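Local coordinates for protein FkbI (Streptomyces hygroscopicus, PDB 1R2J), which probably acts as an FAD-dependent acyl-ACP dehydrogenase in making the methoxymalonyl extender unit of the FK520 polyketide, at residues Cys40-Ala45 / Arg55-Phe60. Residues are numbered along the deposited sequence; the frame is centred on the assembly and turned at random.
Sequences CAEVAA and RENGEF
In the N-terminal, mostly helical domain of this acyl-CoA dehydrogenase fold, the type I beta turn from Cys40 to Val43, in the loop before helix 54-67, meets that helix at the side chain of Asn57. The turn is closed by Val43 N bonding to Cys40 O; of its two central residues, Ala41 points its CB at the buried Asn57, while Glu42 reaches it with the end of its side chain. With CG anti to the backbone N (chi1 179°), Asn57 reaches out from the helix and presents the two ends of its amide to different neighbours. Asn57 ND2 donates to Glu42 OE2 at 2.6 Å, a short but bent bond (149° at the hydrogen) that arrives on the anti side of the carboxylate and somewhat out of its plane. The two side chains cross nearly at right angles, their carboxylate and amide planes 76° apart, and Glu42 CG rests 3.7 Å from Asn57 CB. The other carboxylate oxygen, OE1, forms a salt bridge with Lys227 of helix 219-248, so Glu42 links the N-terminal domain to a helix of the C-terminal one. A glutamine here would probably deprive Lys227 of this countercharge and weaken the grip on Asn57 ND2. At the opposite end of the amide, Asn57 OD1 lies 3.1 Å from Ala41 CB and accepts a hydrogen bond from a water at 2.8 Å, which in turn accepts one from Ala41 N at 2.9 Å.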
ATOM      1  N   CYS A  40      -4.592  -0.983 -10.449  1.00 31.86           N
ATOM      2  CA  CYS A  40      -3.472  -1.147 -11.372  1.00 31.28           C
ATOM      3  C   CYS A  40      -3.429   0.004 -12.368  1.00 30.81           C
ATOM      4  O   CYS A  40      -2.717  -0.074 -13.369  1.00 30.67           O
ATOM      5  CB  CYS A  40      -3.691  -2.413 -12.196  1.00 33.94           C
ATOM      6  SG  CYS A  40      -2.488  -3.680 -12.024  1.00 30.67           S
ATOM      7  N   ALA A  41      -4.205   1.048 -12.098  1.00 28.67           N
ATOM      8  CA  ALA A  41      -4.346   2.189 -12.994  1.00 27.94           C
ATOM      9  C   ALA A  41      -3.142   2.689 -13.793  1.00 27.37           C
ATOM     10  O   ALA A  41      -3.313   3.138 -14.924  1.00 26.78           O
ATOM     11  CB  ALA A  41      -4.986   3.355 -12.241  1.00 27.28           C
ATOM     12  N   GLU A  42      -1.937   2.618 -13.235  1.00 26.63           N
ATOM     13  CA  GLU A  42      -0.759   3.111 -13.946  1.00 26.37           C
ATOM     14  C   GLU A  42      -0.201   2.177 -15.020  1.00 26.07           C
ATOM     15  O   GLU A  42       0.695   2.557 -15.775  1.00 25.37           O
ATOM     16  CB  GLU A  42       0.341   3.485 -12.946  1.00 25.85           C
ATOM     17  CG  GLU A  42       0.059   4.793 -12.221  1.00 27.22           C
ATOM     18  CD  GLU A  42       1.054   5.093 -11.116  1.00 27.42           C
ATOM     19  OE1 GLU A  42       2.271   4.955 -11.352  1.00 24.28           O
ATOM     20  OE2 GLU A  42       0.612   5.475 -10.009  1.00 27.34           O
ATOM     21  N   VAL A  43      -0.732   0.962 -15.095  1.00 26.43           N
ATOM     22  CA  VAL A  43      -0.266   0.018 -16.107  1.00 27.05           C
ATOM     23  C   VAL A  43      -0.613   0.545 -17.497  1.00 28.25           C
ATOM     24  O   VAL A  43      -1.733   1.002 -17.743  1.00 27.08           O
ATOM     25  CB  VAL A  43      -0.888  -1.384 -15.893  1.00 26.82           C
ATOM     26  CG1 VAL A  43      -0.599  -2.291 -17.089  1.00 24.92           C
ATOM     27  CG2 VAL A  43      -0.311  -1.999 -14.630  1.00 24.10           C
ATOM     28  N   ALA A  44       0.372   0.493 -18.391  1.00 29.44           N
ATOM     29  CA  ALA A  44       0.225   0.962 -19.763  1.00 29.09           C
ATOM     30  C   ALA A  44      -0.929   0.278 -20.489  1.00 30.18           C
ATOM     31  O   ALA A  44      -1.277  -0.862 -20.185  1.00 29.97           O
ATOM     32  CB  ALA A  44       1.531   0.743 -20.523  1.00 31.41           C
ATOM     33  N   ALA A  45      -1.517   0.985 -21.448  1.00 30.65           N
ATOM     34  CA  ALA A  45      -2.640   0.455 -22.219  1.00 32.92           C
ATOM     35  C   ALA A  45      -2.240  -0.769 -23.038  1.00 33.85           C
ATOM     36  O   ALA A  45      -3.058  -1.659 -23.283  1.00 34.52           O
ATOM     37  CB  ALA A  45      -3.197   1.539 -23.137  1.00 32.86           C
ATOM     38  N   ARG A  55      -0.502  11.521 -10.755  1.00 24.93           N
ATOM     39  CA  ARG A  55      -1.483  12.383 -10.108  1.00 27.36           C
ATOM     40  C   ARG A  55      -2.882  11.766 -10.187  1.00 27.27           C
ATOM     41  O   ARG A  55      -3.568  11.647  -9.173  1.00 27.65           O
ATOM     42  CB  ARG A  55      -1.498  13.774 -10.758  1.00 29.11           C
ATOM     43  CG  ARG A  55      -0.147  14.468 -10.733  1.00 32.77           C
ATOM     44  CD  ARG A  55      -0.211  15.920 -11.217  1.00 36.94           C
ATOM     45  NE  ARG A  55      -1.004  16.780 -10.341  1.00 36.35           N
ATOM     46  CZ  ARG A  55      -0.578  17.932  -9.823  1.00 37.27           C
ATOM     47  NH1 ARG A  55       0.645  18.374 -10.083  1.00 38.08           N
ATOM     48  NH2 ARG A  55      -1.382  18.656  -9.055  1.00 33.47           N
ATOM     49  N   GLU A  56      -3.300  11.368 -11.389  1.00 27.92           N
ATOM     50  CA  GLU A  56      -4.626  10.771 -11.582  1.00 26.68           C
ATOM     51  C   GLU A  56      -4.790   9.527 -10.718  1.00 24.47           C
ATOM     52  O   GLU A  56      -5.738   9.423  -9.946  1.00 22.99           O
ATOM     53  CB  GLU A  56      -4.839  10.389 -13.050  1.00 29.32           C
ATOM     54  CG  GLU A  56      -4.420  11.457 -14.040  1.00 34.10           C
ATOM     55  CD  GLU A  56      -4.407  10.949 -15.475  1.00 36.12           C
ATOM     56  OE1 GLU A  56      -5.489  10.872 -16.098  1.00 38.36           O
ATOM     57  OE2 GLU A  56      -3.309  10.617 -15.968  1.00 36.30           O
ATOM     58  N   ASN A  57      -3.867   8.579 -10.853  1.00 22.59           N
ATOM     59  CA  ASN A  57      -3.947   7.361 -10.056  1.00 21.42           C
ATOM     60  C   ASN A  57      -3.802   7.704  -8.572  1.00 21.05           C
ATOM     61  O   ASN A  57      -4.411   7.064  -7.716  1.00 20.69           O
ATOM     62  CB  ASN A  57      -2.848   6.378 -10.463  1.00 21.52           C
ATOM     63  CG  ASN A  57      -2.880   5.100  -9.637  1.00 22.06           C
ATOM     64  OD1 ASN A  57      -3.921   4.467  -9.505  1.00 20.49           O
ATOM     65  ND2 ASN A  57      -1.737   4.718  -9.081  1.00 22.18           N
ATOM     66  N   GLY A  58      -2.997   8.723  -8.281  1.00 21.15           N
ATOM     67  CA  GLY A  58      -2.777   9.132  -6.901  1.00 19.67           C
ATOM     68  C   GLY A  58      -4.032   9.645  -6.222  1.00 20.21           C
ATOM     69  O   GLY A  58      -4.393   9.190  -5.135  1.00 19.09           O
ATOM     70  N   GLU A  59      -4.695  10.609  -6.851  1.00 19.62           N
ATOM     71  CA  GLU A  59      -5.923  11.151  -6.289  1.00 20.89           C
ATOM     72  C   GLU A  59      -6.976  10.053  -6.219  1.00 18.93           C
ATOM     73  O   GLU A  59      -7.815  10.050  -5.323  1.00 19.97           O
ATOM     74  CB  GLU A  59      -6.415  12.332  -7.130  1.00 22.87           C
ATOM     75  CG  GLU A  59      -5.344  13.415  -7.263  1.00 25.28           C
ATOM     76  CD  GLU A  59      -5.850  14.709  -7.869  1.00 28.59           C
ATOM     77  OE1 GLU A  59      -6.579  14.652  -8.883  1.00 30.32           O
ATOM     78  OE2 GLU A  59      -5.502  15.787  -7.333  1.00 28.64           O
ATOM     79  N   PHE A  60      -6.922   9.108  -7.152  1.00 19.12           N
ATOM     80  CA  PHE A  60      -7.875   8.007  -7.149  1.00 19.38           C
ATOM     81  C   PHE A  60      -7.592   7.123  -5.933  1.00 19.38           C
ATOM     82  O   PHE A  60      -8.518   6.657  -5.258  1.00 17.62           O
ATOM     83  CB  PHE A  60      -7.762   7.180  -8.438  1.00 20.62           C
ATOM     84  CG  PHE A  60      -8.551   5.893  -8.407  1.00 21.72           C
ATOM     85  CD1 PHE A  60      -9.895   5.890  -8.035  1.00 22.23           C
ATOM     86  CD2 PHE A  60      -7.946   4.683  -8.737  1.00 21.76           C
ATOM     87  CE1 PHE A  60     -10.622   4.697  -7.989  1.00 22.46           C
ATOM     88  CE2 PHE A  60      -8.659   3.488  -8.696  1.00 21.45           C
ATOM     89  CZ  PHE A  60     -10.000   3.492  -8.320  1.00 22.13           C
TER
HETATM   90  O   HOH W   1      -4.669   1.808  -9.310  1.00 24.01           O